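Local coordinates for protein putative adhesin (Bacteroides thetaiotaomicron, PDB 4QDG) that binds magnesium ions and is probably an outer-membrane lipoprotein that holds or helps assemble fimbria-like pili in a gut bacterium, at residues 10-15 against 136-141; 38-43 against 76-81; 157-162 against 287-292; 233-238 against 247-252. All blocks are in the same frame, centred on the assembly; numbering follows the deposited sequence.

How the interactions relate
The four contacts are spread along an elongated, two-lobed chain. Interactions 1 and 2 (centres about 18 Å apart) lie on one side of its centre and interactions 3 and 4 (about 17 Å) on the other; the centres of interactions 1 and 3 are about 64 Å apart. In sequence, interaction 2 is nested inside the loop closed by interaction 1, and interaction 4 inside that closed by interaction 3. Each pair touches: Val15 packs on Phe78, and Trp291 on Ile248 and Ile250. Strands 75-82 and 127-137, used by interactions 2 and 1, are sheet neighbours, whereas interaction 4 sits in a separate four-stranded antiparallel sheet. Strand 140-159 runs from interaction 1 to interaction 3, tying the two ends together.

Interaction 1: 10-15 against 136-141; sequences PCPHGV and ADLYSE
His13 swings its CG opposite its own backbone N (chi1 -165°), while Asp137 turns its CG away from its carbonyl carbon (chi1 -78°), and the two side chains meet in a His-carboxylate hydrogen bond, ND1 of His13 to OD1 of Asp137 at 2.7 Å. The oxygen lies near the imidazole plane, yet the ring approaches from above the carboxylate, the two planes being 78° apart. One face of the imidazole rests over the Ala136 carbonyl, and NE2 is held by Thr135.

Around this pair the backbones pair as well. Gly14 exchanges hydrogen bonds with Ala136, and its carbonyl O accepts a second N-H from Ser140, at 3.0 Å from Ser140 N. Leu138 N, inside the type II turn 136-139, donates almost straight to Pro12 O (2.8 Å). On the turn itself, OH of Tyr139, a hydroxyl hydrogen-bonded to Asp70, lies 3.4 Å from CB of Pro12, and Leu138 CD1 touches SG of Cys11 and the ring of Pro12.

The N-terminal segment is thus fastened to a strand connection at the molecular surface mainly by backbone bonds, and the carboxylate would probably favour a proton on ND1 and polarise the imidazole.

Interaction 2: 38-43 against 76-81; sequences LTLLVY and YHFVAY
Thr39, Leu41 and Tyr43 pair with Tyr81, Val79 and His77 through six backbone hydrogen bonds, the regular ladder of two antiparallel strands whose axes come within 4.6 Å. Leu41 N to Val79 O, at 2.8 Å, is among the straighter of them, with 171° at the hydrogen. A water continues the polar links at one end, lying 2.8 Å from Thr39 OG1 and donating to Tyr81 O.

The apolar contacts divide between the two faces. On one, Leu40, Val42, Phe78 and Ala80 gather: Val42 lies alongside Phe78, both its methyls near CE1, and Leu40 CD1 approaches CD1 of the same ring at 3.9 Å. Val42 CG1 also reaches CD2 of Tyr76, 3.7 Å away.

Aromatic edges mark the other face. With CG anti to the carbonyl carbon (chi1 -57°), Leu41 sends CD1 to the edge of the Tyr81 ring, 3.9 Å from CE2. Val79 CG2 meets the Tyr43 ring in a similar way, at the edge beside CE2.

Leu38 directly follows the magnesium ligand Cys37. Strand 49-55 flanks 38-44, and 127-137 flanks 75-82. Leu38, Leu40 and Phe78 pack on strands 15-20 and 67-70, as in a sandwich, whereas Thr39, Leu41 and Tyr81 face Met93 of strand 91-94.

Interaction 3: 157-162 against 287-292; sequences LQQMNG and PNLEWI
Met160, a selenomethionine, meets Ile292 along most of its length. Its CB sits 3.7 Å from Ile292 CD1, CG passes the same methyl at 4.2 Å, and SE closes on it again at 3.8 Å. At the tip, the bend at chi3 (77°) turns CE away from the isoleucine. Placing CG opposite the backbone N (chi1 -164°) runs the chain past the end of Ile292, and the two side chains cross at about a right angle. Ile292 thus presents a single methyl, CD1, to three successive atoms of Met160.

A second patch lies around Pro287. The amide of Gln159 brings OE1 to 3.4 Å from CA of Pro287, while its NE2 comes within 4.2 Å of Leu289 CD2 and is hydrogen-bonded to the carbonyl of Pro164. Asn161 lays ND2 against CG of the proline, 3.7 Å away, and its OD1 accepts from the backbone of Glu163. The turn that carries Gln159 and Asn161 is closed by Gly162 N bonding to Gln159 O at 3.1 Å.

Here the end of strand 140-159 meets the loop between strands 278-285 and 295-298, and the neighbouring strand residue Leu285 bonds to the backbones of Gln158 and Met160. No hydrogen bond crosses between 157-162 and 287-292, so their contact rests on van der Waals packing at the surface, while Gln159 NE2 and Asn161 OD1 find polar partners just after the turn, at Pro164 and Glu163.

Interaction 4: 233-238 against 247-252; sequences SPKLTV and IINIPL
Leu236 and Val238 face Ile250 and Ile248 across a beta hairpin, strands 235-240 and 246-251, with a classic bulge where Ile247 and Ile248 both oppose Val238. The buried face is the tight side. Val238 CB lies 3.9 Å from Ile248 CB, the two side chains running alongside each other, and Leu236 CB stands equally close to CG1 of Ile250. That branch of Ile250 is set between its own backbone N and carbonyl carbon (chi1 59°), which directs it at the leucine. Paired backbone bonds join Leu236 with Ile250; at the bulge Val238 N donates firmly to Ile248 O (2.8 Å), while Val238 O receives only weak bonds from the N-H groups of Ile247 and Ile248. Leu236, Val238 and Ile248 continue onto Val155 and Leu157 of strand 140-159 and Phe283 of strand 278-285.

The opposite face is looser and more polar. Lys235, modelled in two conformers, extends over Pro251 in one of them, a contact best regarded as tentative. Pro251 stands at the N-cap of helix 252-263, and Leu252 N bonds back to Pro234 O. On this side the buried Thr237 lies beside the exposed Asn249, and Thr237 OG1 donates to Asn249 OD1 at 3.0 Å.

Interaction 1: 10-15 against 136-141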
loop_
_atom_site.group_PDB
_atom_site.type_symbol
_atom_site.label_atom_id
_atom_site.label_comp_id
_atom_site.label_asym_id
_atom_site.label_seq_id
_atom_site.Cartn_x
_atom_site.Cartn_y
_atom_site.Cartn_z
ATOM N N PRO A 10 -3.432 -41.906 15.650
ATOM C CA PRO A 10 -4.761 -41.491 15.186
ATOM C C PRO A 10 -4.608 -40.542 13.994
ATOM O O PRO A 10 -3.520 -40.041 13.699
ATOM C CB PRO A 10 -5.349 -40.770 16.405
ATOM C CG PRO A 10 -4.160 -40.140 17.053
ATOM C CD PRO A 10 -3.104 -41.242 16.936
ATOM N N CYS A 11 -5.702 -40.308 13.323
ATOM C CA CYS A 11 -5.814 -39.495 12.146
ATOM C C CYS A 11 -5.099 -38.125 12.285
ATOM O O CYS A 11 -5.324 -37.465 13.300
ATOM C CB CYS A 11 -7.293 -39.308 11.844
ATOM S SG CYS A 11 -7.621 -38.497 10.277
ATOM N N PRO A 12 -4.300 -37.661 11.267
ATOM C CA PRO A 12 -3.730 -36.300 11.327
ATOM C C PRO A 12 -4.830 -35.240 11.544
ATOM O O PRO A 12 -5.968 -35.391 11.092
ATOM C CB PRO A 12 -3.060 -36.130 9.954
ATOM C CG PRO A 12 -2.809 -37.496 9.487
ATOM C CD PRO A 12 -3.945 -38.314 9.994
ATOM N N HIS A 13 -4.498 -34.191 12.274
ATOM C CA HIS A 13 -5.468 -33.176 12.632
ATOM C C HIS A 13 -4.878 -31.756 12.516
ATOM O O HIS A 13 -3.731 -31.523 12.906
ATOM C CB HIS A 13 -5.932 -33.455 14.068
ATOM C CG HIS A 13 -7.167 -32.719 14.456
ATOM N ND1 HIS A 13 -8.416 -33.245 14.212
ATOM C CD2 HIS A 13 -7.307 -31.531 15.075
ATOM C CE1 HIS A 13 -9.273 -32.362 14.686
ATOM N NE2 HIS A 13 -8.650 -31.312 15.207
ATOM N N GLY A 14 -5.672 -30.833 11.982
ATOM C CA GLY A 14 -5.267 -29.436 11.871
ATOM C C GLY A 14 -5.984 -28.619 10.818
ATOM O O GLY A 14 -7.186 -28.773 10.605
ATOM N N VAL A 15 -5.235 -27.714 10.179
ATOM C CA VAL A 15 -5.753 -26.836 9.139
ATOM C C VAL A 15 -4.862 -26.914 7.918
ATOM O O VAL A 15 -3.712 -27.339 8.011
ATOM C CB VAL A 15 -5.918 -25.356 9.599
ATOM C CG1 VAL A 15 -6.918 -25.224 10.752
ATOM C CG2 VAL A 15 -4.569 -24.729 9.954
ATOM N N ALA A 136 -9.798 -29.697 11.886
ATOM C CA ALA A 136 -10.549 -30.885 11.547
ATOM C C ALA A 136 -9.611 -32.065 11.350
ATOM O O ALA A 136 -8.399 -31.877 11.184
ATOM C CB ALA A 136 -11.373 -30.648 10.289
ATOM N N ASP A 137 -10.170 -33.285 11.405
ATOM C CA ASP A 137 -9.450 -34.498 11.064
ATOM C C ASP A 137 -9.131 -34.416 9.579
ATOM O O ASP A 137 -10.010 -34.048 8.793
ATOM C CB ASP A 137 -10.295 -35.732 11.370
ATOM C CG ASP A 137 -10.335 -36.116 12.835
ATOM O OD1 ASP A 137 -9.403 -35.724 13.580
ATOM O OD2 ASP A 137 -11.279 -36.833 13.233
ATOM N N LEU A 138 -7.858 -34.658 9.209
ATOM C CA LEU A 138 -7.363 -34.586 7.833
ATOM C C LEU A 138 -7.429 -33.154 7.261
ATOM O O LEU A 138 -7.601 -32.964 6.039
ATOM C CB LEU A 138 -8.094 -35.577 6.916
ATOM C CG LEU A 138 -7.205 -36.543 6.156
ATOM C CD1 LEU A 138 -6.222 -37.270 7.077
ATOM C CD2 LEU A 138 -8.050 -37.506 5.362
ATOM N N TYR A 139 -7.219 -32.165 8.167
ATOM C CA TYR A 139 -7.083 -30.724 7.953
ATOM C C TYR A 139 -8.311 -30.032 7.357
ATOM O O TYR A 139 -8.703 -30.312 6.218
ATOM C CB TYR A 139 -5.824 -30.376 7.084
ATOM C CG TYR A 139 -4.579 -31.159 7.472
ATOM C CD1 TYR A 139 -3.817 -30.792 8.575
ATOM C CD2 TYR A 139 -4.238 -32.338 6.809
ATOM C CE1 TYR A 139 -2.734 -31.570 9.003
ATOM C CE2 TYR A 139 -3.167 -33.125 7.233
ATOM C CZ TYR A 139 -2.399 -32.716 8.309
ATOM O OH TYR A 139 -1.316 -33.455 8.685
ATOM N N SER A 140 -8.880 -29.070 8.120
ATOM C CA SER A 140 -9.968 -28.221 7.636
ATOM C C SER A 140 -9.377 -27.235 6.658
ATOM O O SER A 140 -8.210 -26.874 6.800
ATOM C CB SER A 140 -10.647 -27.476 8.780
ATOM O OG SER A 140 -9.691 -26.762 9.548
ATOM N N GLU A 141 -10.153 -26.810 5.662
ATOM C CA GLU A 141 -9.622 -25.866 4.683
ATOM C C GLU A 141 -10.098 -24.474 4.989
ATOM O O GLU A 141 -11.246 -24.288 5.398
ATOM C CB GLU A 141 -10.001 -26.253 3.259
ATOM C CG GLU A 141 -9.220 -27.453 2.759
ATOM C CD GLU A 141 -9.586 -27.962 1.378
ATOM O OE1 GLU A 141 -10.641 -27.551 0.840
ATOM O OE2 GLU A 141 -8.823 -28.803 0.850
#

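Interaction 2: 38-43 against 76-81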
loop_
_atom_site.group_PDB
_atom_site.type_symbol
_atom_site.label_atom_id
_atom_site.label_comp_id
_atom_site.label_asym_id
_atom_site.label_seq_id
_atom_site.Cartn_x
_atom_site.Cartn_y
_atom_site.Cartn_z
ATOM N N LEU A 38 6.057 -14.899 3.045
ATOM C CA LEU A 38 4.871 -15.002 3.855
ATOM C C LEU A 38 5.207 -15.294 5.312
ATOM O O LEU A 38 6.043 -16.141 5.598
ATOM C CB LEU A 38 4.011 -16.120 3.236
ATOM C CG LEU A 38 2.707 -16.530 3.906
ATOM C CD1 LEU A 38 1.679 -15.379 3.908
ATOM C CD2 LEU A 38 2.165 -17.734 3.214
ATOM N N THR A 39 4.553 -14.567 6.220
ATOM C CA THR A 39 4.677 -14.747 7.651
ATOM C C THR A 39 3.301 -15.135 8.126
ATOM O O THR A 39 2.369 -14.343 8.003
ATOM C CB THR A 39 5.225 -13.474 8.347
ATOM O OG1 THR A 39 6.509 -13.143 7.829
ATOM C CG2 THR A 39 5.325 -13.633 9.869
ATOM N N LEU A 40 3.164 -16.333 8.669
ATOM C CA LEU A 40 1.869 -16.815 9.172
ATOM C C LEU A 40 1.970 -17.012 10.703
ATOM O O LEU A 40 2.830 -17.749 11.187
ATOM C CB LEU A 40 1.458 -18.113 8.428
ATOM C CG LEU A 40 0.073 -18.737 8.703
ATOM C CD1 LEU A 40 0.055 -19.527 10.017
ATOM C CD2 LEU A 40 -1.083 -17.735 8.569
ATOM N N LEU A 41 1.089 -16.344 11.445
ATOM C CA LEU A 41 1.054 -16.396 12.910
ATOM C C LEU A 41 -0.165 -17.153 13.394
ATOM O O LEU A 41 -1.258 -16.972 12.850
ATOM C CB LEU A 41 1.057 -14.983 13.507
ATOM C CG LEU A 41 2.223 -14.097 13.102
ATOM C CD1 LEU A 41 1.811 -12.674 13.120
ATOM C CD2 LEU A 41 3.410 -14.314 13.988
ATOM N N VAL A 42 0.032 -18.020 14.403
ATOM C CA VAL A 42 -1.001 -18.875 14.971
ATOM C C VAL A 42 -1.292 -18.407 16.381
ATOM O O VAL A 42 -0.381 -18.319 17.197
ATOM C CB VAL A 42 -0.623 -20.405 14.947
ATOM C CG1 VAL A 42 -1.802 -21.281 15.396
ATOM C CG2 VAL A 42 -0.120 -20.853 13.573
ATOM N N TYR A 43 -2.571 -18.140 16.660
ATOM C CA TYR A 43 -3.073 -17.764 17.975
ATOM C C TYR A 43 -4.193 -18.723 18.375
ATOM O O TYR A 43 -4.914 -19.219 17.512
ATOM C CB TYR A 43 -3.588 -16.301 17.981
ATOM C CG TYR A 43 -2.514 -15.281 17.664
ATOM C CD1 TYR A 43 -1.589 -14.890 18.628
ATOM C CD2 TYR A 43 -2.406 -14.723 16.395
ATOM C CE1 TYR A 43 -0.573 -13.984 18.331
ATOM C CE2 TYR A 43 -1.403 -13.800 16.091
ATOM C CZ TYR A 43 -0.495 -13.422 17.067
ATOM O OH TYR A 43 0.470 -12.488 16.761
ATOM N N TYR A 76 -8.760 -21.729 16.096
ATOM C CA TYR A 76 -7.572 -20.858 16.019
ATOM C C TYR A 76 -7.811 -19.599 15.214
ATOM O O TYR A 76 -8.704 -19.583 14.379
ATOM C CB TYR A 76 -6.377 -21.606 15.400
ATOM C CG TYR A 76 -5.863 -22.735 16.256
ATOM C CD1 TYR A 76 -6.443 -24.002 16.198
ATOM C CD2 TYR A 76 -4.779 -22.550 17.111
ATOM C CE1 TYR A 76 -5.989 -25.044 16.998
ATOM C CE2 TYR A 76 -4.290 -23.599 17.893
ATOM C CZ TYR A 76 -4.894 -24.849 17.824
ATOM O OH TYR A 76 -4.428 -25.902 18.582
ATOM N N HIS A 77 -6.993 -18.550 15.464
ATOM C CA HIS A 77 -7.022 -17.293 14.717
ATOM C C HIS A 77 -5.650 -17.112 14.089
ATOM O O HIS A 77 -4.630 -17.193 14.787
ATOM C CB HIS A 77 -7.426 -16.092 15.578
ATOM C CG HIS A 77 -7.563 -14.829 14.769
ATOM N ND1 HIS A 77 -8.671 -14.604 13.953
ATOM C CD2 HIS A 77 -6.706 -13.793 14.634
ATOM C CE1 HIS A 77 -8.440 -13.457 13.344
ATOM N NE2 HIS A 77 -7.283 -12.920 13.738
ATOM N N PHE A 78 -5.630 -17.013 12.755
ATOM C CA PHE A 78 -4.412 -16.914 11.958
ATOM C C PHE A 78 -4.214 -15.534 11.395
ATOM O O PHE A 78 -5.162 -14.948 10.891
ATOM C CB PHE A 78 -4.471 -17.916 10.800
ATOM C CG PHE A 78 -4.623 -19.342 11.253
ATOM C CD1 PHE A 78 -3.504 -20.103 11.598
ATOM C CD2 PHE A 78 -5.880 -19.938 11.304
ATOM C CE1 PHE A 78 -3.646 -21.432 12.009
ATOM C CE2 PHE A 78 -6.015 -21.272 11.692
ATOM C CZ PHE A 78 -4.898 -22.008 12.050
ATOM N N VAL A 79 -2.991 -15.021 11.451
ATOM C CA VAL A 79 -2.667 -13.715 10.892
ATOM C C VAL A 79 -1.585 -13.923 9.870
ATOM O O VAL A 79 -0.583 -14.555 10.175
ATOM C CB VAL A 79 -2.293 -12.639 11.968
ATOM C CG1 VAL A 79 -2.008 -11.293 11.313
ATOM C CG2 VAL A 79 -3.404 -12.483 13.009
ATOM N N ALA A 80 -1.796 -13.423 8.645
ATOM C CA ALA A 80 -0.799 -13.523 7.571
ATOM C C ALA A 80 -0.260 -12.166 7.187
ATOM O O ALA A 80 -1.008 -11.174 7.117
ATOM C CB ALA A 80 -1.388 -14.192 6.333
ATOM N N TYR A 81 1.060 -12.131 6.947
ATOM C CA TYR A 81 1.740 -10.942 6.448
ATOM C C TYR A 81 2.515 -11.298 5.239
ATOM O O TYR A 81 3.155 -12.342 5.220
ATOM C CB TYR A 81 2.685 -10.304 7.474
ATOM C CG TYR A 81 1.998 -9.580 8.609
ATOM C CD1 TYR A 81 1.553 -8.270 8.462
ATOM C CD2 TYR A 81 1.841 -10.182 9.845
ATOM C CE1 TYR A 81 0.945 -7.590 9.517
ATOM C CE2 TYR A 81 1.257 -9.506 10.913
ATOM C CZ TYR A 81 0.818 -8.207 10.747
ATOM O OH TYR A 81 0.235 -7.567 11.806
HETATM O O HOH W 1 5.958 -11.980 5.318
#

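Interaction 3: 157-162 against 287-292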
loop_
_atom_site.group_PDB
_atom_site.type_symbol
_atom_site.label_atom_id
_atom_site.label_comp_id
_atom_site.label_asym_id
_atom_site.label_seq_id
_atom_site.Cartn_x
_atom_site.Cartn_y
_atom_site.Cartn_z
ATOM N N LEU A 157 3.407 16.999 -13.741
ATOM C CA LEU A 157 3.221 18.429 -13.984
ATOM C C LEU A 157 3.302 18.627 -15.477
ATOM O O LEU A 157 4.282 18.224 -16.094
ATOM C CB LEU A 157 4.231 19.308 -13.230
ATOM C CG LEU A 157 4.427 19.071 -11.732
ATOM C CD1 LEU A 157 5.407 20.054 -11.182
ATOM C CD2 LEU A 157 3.094 19.169 -10.970
ATOM N N GLN A 158 2.209 19.138 -16.076
ATOM C CA GLN A 158 2.072 19.316 -17.515
ATOM C C GLN A 158 1.615 20.715 -17.866
ATOM O O GLN A 158 0.640 21.189 -17.314
ATOM C CB GLN A 158 1.059 18.303 -18.046
ATOM C CG GLN A 158 0.847 18.357 -19.576
ATOM C CD GLN A 158 0.202 17.109 -20.118
ATOM O OE1 GLN A 158 0.217 16.041 -19.485
ATOM N NE2 GLN A 158 -0.332 17.205 -21.326
ATOM N N GLN A 159 2.286 21.374 -18.802
ATOM C CA GLN A 159 1.821 22.710 -19.214
ATOM C C GLN A 159 0.630 22.558 -20.126
ATOM O O GLN A 159 0.656 21.723 -21.019
ATOM C CB GLN A 159 2.916 23.517 -19.892
ATOM C CG GLN A 159 3.834 24.179 -18.895
ATOM C CD GLN A 159 4.399 25.441 -19.459
ATOM O OE1 GLN A 159 3.668 26.399 -19.725
ATOM N NE2 GLN A 159 5.712 25.459 -19.656
HETATM N N MSE A 160 -0.430 23.329 -19.863
HETATM C CA MSE A 160 -1.655 23.387 -20.653
HETATM C C MSE A 160 -1.353 23.724 -22.121
HETATM O O MSE A 160 -1.959 23.126 -23.009
HETATM C CB MSE A 160 -2.590 24.431 -20.063
HETATM C CG MSE A 160 -4.003 24.300 -20.558
HETATM SE SE MSE A 160 -5.005 25.933 -20.242
HETATM C CE MSE A 160 -4.279 26.994 -21.699
ATOM N N ASN A 161 -0.412 24.664 -22.372
ATOM C CA ASN A 161 -0.035 25.075 -23.732
ATOM C C ASN A 161 0.899 24.048 -24.422
ATOM O O ASN A 161 1.070 24.117 -25.636
ATOM C CB ASN A 161 0.598 26.481 -23.754
ATOM C CG ASN A 161 1.904 26.635 -23.011
ATOM O OD1 ASN A 161 2.520 25.677 -22.540
ATOM N ND2 ASN A 161 2.352 27.874 -22.869
ATOM N N GLY A 162 1.465 23.120 -23.649
ATOM C CA GLY A 162 2.351 22.095 -24.193
ATOM C C GLY A 162 3.846 22.379 -24.112
ATOM O O GLY A 162 4.662 21.535 -24.524
ATOM N N PRO A 287 1.823 29.161 -18.073
ATOM C CA PRO A 287 3.242 29.469 -18.395
ATOM C C PRO A 287 4.088 29.964 -17.221
ATOM O O PRO A 287 5.292 29.711 -17.226
ATOM C CB PRO A 287 3.144 30.540 -19.475
ATOM C CG PRO A 287 1.838 30.252 -20.142
ATOM C CD PRO A 287 0.913 29.835 -19.018
ATOM N N ASN A 288 3.471 30.580 -16.186
ATOM C CA ASN A 288 4.180 31.057 -14.988
ATOM C C ASN A 288 4.447 29.912 -13.975
ATOM O O ASN A 288 4.983 30.165 -12.887
ATOM C CB ASN A 288 3.399 32.196 -14.318
ATOM C CG ASN A 288 1.992 31.847 -13.876
ATOM O OD1 ASN A 288 1.442 30.804 -14.223
ATOM N ND2 ASN A 288 1.366 32.728 -13.112
ATOM N N LEU A 289 4.077 28.661 -14.349
ATOM C CA LEU A 289 4.242 27.422 -13.592
ATOM C C LEU A 289 3.430 27.438 -12.289
ATOM O O LEU A 289 3.856 26.921 -11.250
ATOM C CB LEU A 289 5.727 27.091 -13.361
ATOM C CG LEU A 289 6.570 27.008 -14.637
ATOM C CD1 LEU A 289 8.025 26.948 -14.302
ATOM C CD2 LEU A 289 6.196 25.798 -15.480
ATOM N N GLU A 290 2.220 27.996 -12.382
ATOM C CA GLU A 290 1.242 27.998 -11.307
ATOM C C GLU A 290 0.212 26.966 -11.680
ATOM O O GLU A 290 0.003 26.718 -12.874
ATOM C CB GLU A 290 0.625 29.391 -11.094
ATOM C CG GLU A 290 1.519 30.279 -10.241
ATOM C CD GLU A 290 1.026 31.692 -9.987
ATOM O OE1 GLU A 290 -0.207 31.909 -9.918
ATOM O OE2 GLU A 290 1.891 32.583 -9.825
ATOM N N TRP A 291 -0.402 26.331 -10.690
ATOM C CA TRP A 291 -1.374 25.289 -10.975
ATOM C C TRP A 291 -2.735 25.873 -11.408
ATOM O O TRP A 291 -3.285 26.746 -10.725
ATOM C CB TRP A 291 -1.509 24.362 -9.747
ATOM C CG TRP A 291 -2.626 23.361 -9.815
ATOM C CD1 TRP A 291 -2.999 22.616 -10.896
ATOM C CD2 TRP A 291 -3.418 22.898 -8.717
ATOM N NE1 TRP A 291 -4.047 21.793 -10.565
ATOM C CE2 TRP A 291 -4.301 21.913 -9.224
ATOM C CE3 TRP A 291 -3.456 23.201 -7.347
ATOM C CZ2 TRP A 291 -5.232 21.251 -8.413
ATOM C CZ3 TRP A 291 -4.370 22.529 -6.543
ATOM C CH2 TRP A 291 -5.251 21.578 -7.078
ATOM N N ILE A 292 -3.271 25.381 -12.548
ATOM C CA ILE A 292 -4.601 25.761 -13.050
ATOM C C ILE A 292 -5.591 24.894 -12.264
ATOM O O ILE A 292 -5.771 23.703 -12.550
ATOM C CB ILE A 292 -4.720 25.616 -14.590
ATOM C CG1 ILE A 292 -3.556 26.329 -15.302
ATOM C CG2 ILE A 292 -6.094 26.133 -15.082
ATOM C CD1 ILE A 292 -3.359 25.988 -16.787
#

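Interaction 4: 233-238 against 247-252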
loop_
_atom_site.group_PDB
_atom_site.type_symbol
_atom_site.label_atom_id
_atom_site.label_comp_id
_atom_site.label_asym_id
_atom_site.label_seq_id
_atom_site.Cartn_x
_atom_site.Cartn_y
_atom_site.Cartn_z
ATOM N N SER A 233 -5.112 14.115 7.946
ATOM C CA SER A 233 -5.495 14.486 6.590
ATOM C C SER A 233 -4.195 14.526 5.745
ATOM O O SER A 233 -3.493 15.535 5.739
ATOM C CB SER A 233 -6.239 15.823 6.596
ATOM O OG SER A 233 -6.731 16.135 5.305
ATOM N N PRO A 234 -3.822 13.398 5.093
ATOM C CA PRO A 234 -2.571 13.381 4.297
ATOM C C PRO A 234 -2.543 14.470 3.214
ATOM O O PRO A 234 -3.578 14.759 2.563
ATOM C CB PRO A 234 -2.553 11.982 3.668
ATOM C CG PRO A 234 -3.521 11.186 4.466
ATOM C CD PRO A 234 -4.532 12.105 5.021
ATOM N N LYS A 235 -1.349 15.062 3.041
ATOM C CA LYS A 235 -1.158 16.143 2.093
ATOM C C LYS A 235 -0.157 15.816 0.982
ATOM O O LYS A 235 0.874 15.184 1.229
ATOM C CB LYS A 235 -0.692 17.409 2.833
ATOM C CG LYS A 235 -1.728 18.013 3.784
ATOM C CD LYS A 235 -2.758 18.893 3.070
ATOM C CE LYS A 235 -3.772 19.475 4.025
ATOM N NZ LYS A 235 -4.767 18.462 4.468
ATOM N N LEU A 236 -0.463 16.282 -0.254
ATOM C CA LEU A 236 0.442 16.215 -1.395
ATOM C C LEU A 236 0.911 17.645 -1.591
ATOM O O LEU A 236 0.079 18.560 -1.666
ATOM C CB LEU A 236 -0.122 15.613 -2.682
ATOM C CG LEU A 236 0.739 15.839 -3.941
ATOM C CD1 LEU A 236 2.014 14.973 -3.919
ATOM C CD2 LEU A 236 -0.052 15.580 -5.203
ATOM N N THR A 237 2.234 17.861 -1.593
ATOM C CA THR A 237 2.786 19.222 -1.739
ATOM C C THR A 237 3.784 19.270 -2.883
ATOM O O THR A 237 4.640 18.385 -2.991
ATOM C CB THR A 237 3.424 19.702 -0.399
ATOM O OG1 THR A 237 2.437 19.640 0.629
ATOM C CG2 THR A 237 3.947 21.121 -0.472
ATOM N N VAL A 238 3.663 20.311 -3.737
ATOM C CA VAL A 238 4.570 20.539 -4.854
ATOM C C VAL A 238 5.097 21.977 -4.692
ATOM O O VAL A 238 4.321 22.932 -4.675
ATOM C CB VAL A 238 3.984 20.238 -6.261
ATOM C CG1 VAL A 238 5.057 20.444 -7.334
ATOM C CG2 VAL A 238 3.448 18.810 -6.336
ATOM N N ILE A 247 3.062 25.488 -5.076
ATOM C CA ILE A 247 2.082 25.661 -6.163
ATOM C C ILE A 247 0.893 24.700 -5.996
ATOM O O ILE A 247 -0.209 25.026 -6.432
ATOM C CB ILE A 247 2.761 25.556 -7.569
ATOM C CG1 ILE A 247 3.484 24.217 -7.787
ATOM C CG2 ILE A 247 3.713 26.741 -7.782
ATOM C CD1 ILE A 247 3.442 23.705 -9.243
ATOM N N ILE A 248 1.129 23.523 -5.368
ATOM C CA ILE A 248 0.132 22.492 -5.058
ATOM C C ILE A 248 0.303 22.097 -3.576
ATOM O O ILE A 248 1.424 21.845 -3.110
ATOM C CB ILE A 248 0.189 21.250 -6.022
ATOM C CG1 ILE A 248 -0.020 21.653 -7.487
ATOM C CG2 ILE A 248 -0.847 20.188 -5.638
ATOM C CD1 ILE A 248 0.711 20.776 -8.498
ATOM N N ASN A 249 -0.809 22.095 -2.837
ATOM C CA ASN A 249 -0.885 21.720 -1.437
ATOM C C ASN A 249 -2.305 21.295 -1.187
ATOM O O ASN A 249 -3.171 22.119 -0.866
ATOM C CB ASN A 249 -0.438 22.832 -0.483
ATOM C CG ASN A 249 -0.427 22.395 0.966
ATOM O OD1 ASN A 249 0.122 21.359 1.326
ATOM N ND2 ASN A 249 -0.991 23.201 1.831
ATOM N N ILE A 250 -2.554 20.000 -1.369
ATOM C CA ILE A 250 -3.912 19.487 -1.331
ATOM C C ILE A 250 -4.109 18.355 -0.344
ATOM O O ILE A 250 -3.168 17.601 -0.077
ATOM C CB ILE A 250 -4.278 18.977 -2.774
ATOM C CG1 ILE A 250 -3.301 17.859 -3.260
ATOM C CG2 ILE A 250 -4.368 20.130 -3.787
ATOM C CD1 ILE A 250 -3.881 16.813 -4.074
ATOM N N PRO A 251 -5.362 18.150 0.125
ATOM C CA PRO A 251 -5.642 16.941 0.909
ATOM C C PRO A 251 -5.759 15.779 -0.093
ATOM O O PRO A 251 -6.760 15.634 -0.805
ATOM C CB PRO A 251 -6.944 17.281 1.657
ATOM C CG PRO A 251 -7.544 18.449 0.923
ATOM C CD PRO A 251 -6.598 18.941 -0.116
ATOM N N LEU A 252 -4.670 15.010 -0.194
ATOM C CA LEU A 252 -4.468 13.897 -1.107
ATOM C C LEU A 252 -5.651 12.893 -1.164
ATOM O O LEU A 252 -6.046 12.516 -2.264
ATOM C CB LEU A 252 -3.163 13.150 -0.732
ATOM C CG LEU A 252 -2.816 11.849 -1.493
ATOM C CD1 LEU A 252 -2.629 12.087 -3.009
ATOM C CD2 LEU A 252 -1.563 11.254 -0.947
#